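Local coordinates for protein aminotransferase (Streptomyces pactum, PDB 4ZM4) that belongs to the class-III aminotransferases, pyridoxal-phosphate-dependent enzymes with a large mixed beta-sheet domain, and is modelled here as a dimer, at residues P177-L180 with G181-P184; R238-T241 with G242-G245. The protein carries 1 engineered substitution. All coordinates share one frame; numbering follows the deposited sequence.

Contact 1: P177-L180 with G181-P184; sequences PGAL and GMIP
Pro177 meets Met182 at the outer limit of van der Waals contact, its ring atom CB lying 4.3 Å from Met182 SD. The thioether sits inside a bend of loop that carries the chain from strand 142-146 to strand 190-193, and the residues of 177-180 curve round it. Next along, Gly178 presents its peptide to the same sulfur, with Gly178 N 4.0 Å from Met182 SD; its backbone is also hydrogen-bonded to Leu158 of the same chain. Ala179 makes the main contact. Its methyl CB approaches Met182 SD to 3.9 Å, while from the peptide that follows, Ala179 O lies 3.5 Å from Met182 SD and 3.6 Å from Met182 CG, so the methionine shaft packs against both the methyl and the carbonyl oxygen. Met182 reaches them because its CG stands anti to its own carbonyl carbon (chi1 -69°) and the chain runs extended as far as the sulfur before bending at chi3, which takes CE off in a direction away from Ala179. Leu180 and Gly181 supply the reversal, their backbone angles being those of the central pair of a type II turn, with positive phi (81°) at the glycine. The turn is open: Ala179 O and Met182 N are 4.0 Å apart and form no hydrogen bond. Leu180 sets off away from 181-184 at its CB and packs on Ala136 of the second subunit, and Met182 packs on Arg132 of that subunit. Between the two segments only van der Waals contacts act, mostly around one sulfur, a largely nonpolar side chain lying between loop and second subunit; hydrogen bonds to Leu158 and Glu155 tie the bend to the rest of its chain.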
# COMPACT_ATOMS: atom_id res chain seq x y z
N PRO B 177 0.67 6.69 21.40
CA PRO B 177 0.11 5.92 20.29
C PRO B 177 -1.04 6.61 19.54
O PRO B 177 -1.88 7.25 20.14
CB PRO B 177 -0.42 4.65 20.97
CG PRO B 177 0.43 4.53 22.24
CD PRO B 177 0.62 5.95 22.68
N GLY B 178 -1.05 6.46 18.21
CA GLY B 178 -1.98 7.19 17.34
C GLY B 178 -3.23 6.43 16.91
O GLY B 178 -4.05 6.98 16.21
N ALA B 179 -3.33 5.16 17.27
CA ALA B 179 -4.48 4.36 16.90
C ALA B 179 -4.82 3.43 18.04
O ALA B 179 -3.94 2.93 18.71
CB ALA B 179 -4.15 3.55 15.63
N LEU B 180 -6.11 3.14 18.20
CA LEU B 180 -6.54 2.08 19.06
C LEU B 180 -6.10 0.75 18.45
O LEU B 180 -5.94 0.63 17.25
CB LEU B 180 -8.07 2.09 19.22
CG LEU B 180 -8.76 3.28 19.91
CD1 LEU B 180 -10.27 3.05 19.91
CD2 LEU B 180 -8.29 3.50 21.34
N GLY B 181 -5.89 -0.24 19.30
CA GLY B 181 -5.62 -1.59 18.85
C GLY B 181 -4.20 -1.87 18.43
O GLY B 181 -3.95 -2.91 17.83
N MET B 182 -3.29 -0.97 18.76
CA MET B 182 -1.84 -1.21 18.61
C MET B 182 -1.31 -2.04 19.78
O MET B 182 -1.79 -1.90 20.91
CB MET B 182 -1.09 0.14 18.55
CG MET B 182 -1.36 0.90 17.27
SD MET B 182 -0.74 2.60 17.22
CE MET B 182 1.04 2.33 17.33
N ILE B 183 -0.32 -2.89 19.54
CA ILE B 183 0.28 -3.61 20.66
C ILE B 183 0.94 -2.61 21.61
O ILE B 183 1.40 -1.55 21.19
CB ILE B 183 1.29 -4.70 20.25
CG1 ILE B 183 2.45 -4.11 19.42
CG2 ILE B 183 0.55 -5.80 19.50
CD1 ILE B 183 3.62 -5.05 19.25
N PRO B 184 0.91 -2.92 22.92
CA PRO B 184 1.38 -1.95 23.91
C PRO B 184 2.86 -1.55 23.73
O PRO B 184 3.21 -0.41 24.11
CB PRO B 184 1.17 -2.64 25.28
CG PRO B 184 0.82 -4.05 24.99
CD PRO B 184 0.40 -4.17 23.53

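Contact 2: R238-T241 with G242-G245; sequences RELT and GRSG
Gly242 and Arg238 meet through the helix backbone and again at the guanidinium edge: Gly242 N donates to Arg238 O at 3.1 Å, and Arg238 NH2 lies 3.6 Å from Gly242 N without bonding to it. The arginine curls back here through bends at chi2 and chi3, giving Thr241 OG1 a weak bond from NH2, but its charge is paired chiefly with Asp273. Thr241 OG1 is also hydrogen-bonded to Leu237 O. Arg243 follows, its N bound to Glu239 O at 2.9 Å in a fairly straight bond (162° at the hydrogen). Its side chain sets off with CG anti to the backbone N (chi1 -170°) and runs alongside Leu240, whose CD2 rests over one guanidinium face, 3.8 Å from Arg243 NH2 and offset toward the rim. Glu239 OE2 comes in obliquely to Arg243 NH1 at 3.8 Å, the two flat groups turned 55° against each other, a long salt bridge on the exposed side. All this lies on helix 233-244, the connection of a beta-alpha-beta unit between the neighbouring parallel strands 212-217 and 247-251; Leu240 and Thr241 pack on Phe205 of helix 198-208, and Thr241 also on Leu248. At Ser244 the helix is ending: Ser244 N binds Leu240 O at 3.0 Å, and Ser244 OG adds a weak bond to that same oxygen. Gly245 leaves helical geometry with positive phi, and Gly245 N makes a weak 2.9 Å bond to Thr241 O, which also takes a weak one from Ser244 N.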
# COMPACT_ATOMS: atom_id res chain seq x y z
N ARG B 238 22.35 15.94 10.03
CA ARG B 238 23.33 15.18 9.23
C ARG B 238 24.64 14.97 10.00
O ARG B 238 25.30 13.93 9.87
CB ARG B 238 23.59 15.91 7.88
CG ARG B 238 24.72 15.34 7.01
CD ARG B 238 24.42 13.96 6.45
NE ARG B 238 24.41 12.89 7.44
CZ ARG B 238 24.12 11.60 7.17
NH1 ARG B 238 23.87 11.19 5.92
NH2 ARG B 238 24.11 10.72 8.16
N GLU B 239 25.06 15.98 10.75
CA GLU B 239 26.33 15.87 11.47
C GLU B 239 26.21 14.88 12.63
O GLU B 239 27.07 14.05 12.81
CB GLU B 239 26.78 17.23 11.97
CG GLU B 239 28.23 17.31 12.41
CD GLU B 239 28.58 18.67 12.97
OE1 GLU B 239 28.36 19.68 12.26
OE2 GLU B 239 29.09 18.76 14.10
N LEU B 240 25.14 15.01 13.42
CA LEU B 240 24.97 14.19 14.60
C LEU B 240 24.76 12.75 14.21
O LEU B 240 25.45 11.88 14.72
CB LEU B 240 23.79 14.70 15.47
CG LEU B 240 24.00 16.05 16.15
CD1 LEU B 240 22.72 16.52 16.83
CD2 LEU B 240 25.11 16.02 17.18
N THR B 241 23.87 12.51 13.25
CA THR B 241 23.65 11.17 12.76
C THR B 241 24.93 10.53 12.18
O THR B 241 25.23 9.38 12.49
CB THR B 241 22.53 11.09 11.72
OG1 THR B 241 22.81 11.93 10.59
CG2 THR B 241 21.18 11.48 12.34
N GLY B 242 25.69 11.29 11.39
CA GLY B 242 26.94 10.78 10.79
C GLY B 242 28.00 10.43 11.82
O GLY B 242 28.63 9.39 11.77
N ARG B 243 28.15 11.32 12.79
CA ARG B 243 29.07 11.14 13.89
C ARG B 243 28.72 9.92 14.72
O ARG B 243 29.62 9.23 15.23
CB ARG B 243 28.98 12.38 14.76
CG ARG B 243 30.02 12.52 15.85
CD ARG B 243 30.15 13.98 16.27
NE ARG B 243 29.38 14.33 17.48
CZ ARG B 243 29.13 15.59 17.87
NH1 ARG B 243 29.56 16.64 17.17
NH2 ARG B 243 28.44 15.80 18.99
N SER B 244 27.42 9.67 14.92
CA SER B 244 26.97 8.61 15.84
C SER B 244 26.77 7.27 15.16
O SER B 244 26.62 6.26 15.84
CB SER B 244 25.69 9.02 16.57
OG SER B 244 25.97 10.03 17.56
N GLY B 245 26.76 7.26 13.83
CA GLY B 245 26.51 6.03 13.09
C GLY B 245 25.03 5.72 12.96
O GLY B 245 24.66 4.58 12.72

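How the contacts relate
Contact 1 is a surface bend in an irregular loop, while contact 2 is a partly buried helix end; their centres lie 31 Å apart, their nearest atoms are about 23 Å apart, and they share no helix or strand. The loop of 177-184 faces the second subunit, which reaches most of its residues, whereas no other chain of the assembly touches 238-245. Contact 1 has no hydrogen bond across it and gathers methyl, ring and backbone atoms around one thioether; contact 2 combines main-chain hydrogen bonds with an exposed Glu239-Arg243 pair, an arginine tied to Asp273, and buried Leu240 and Thr241. Each has a glycine with positive phi, reversing the chain in one and ending a helix in the other.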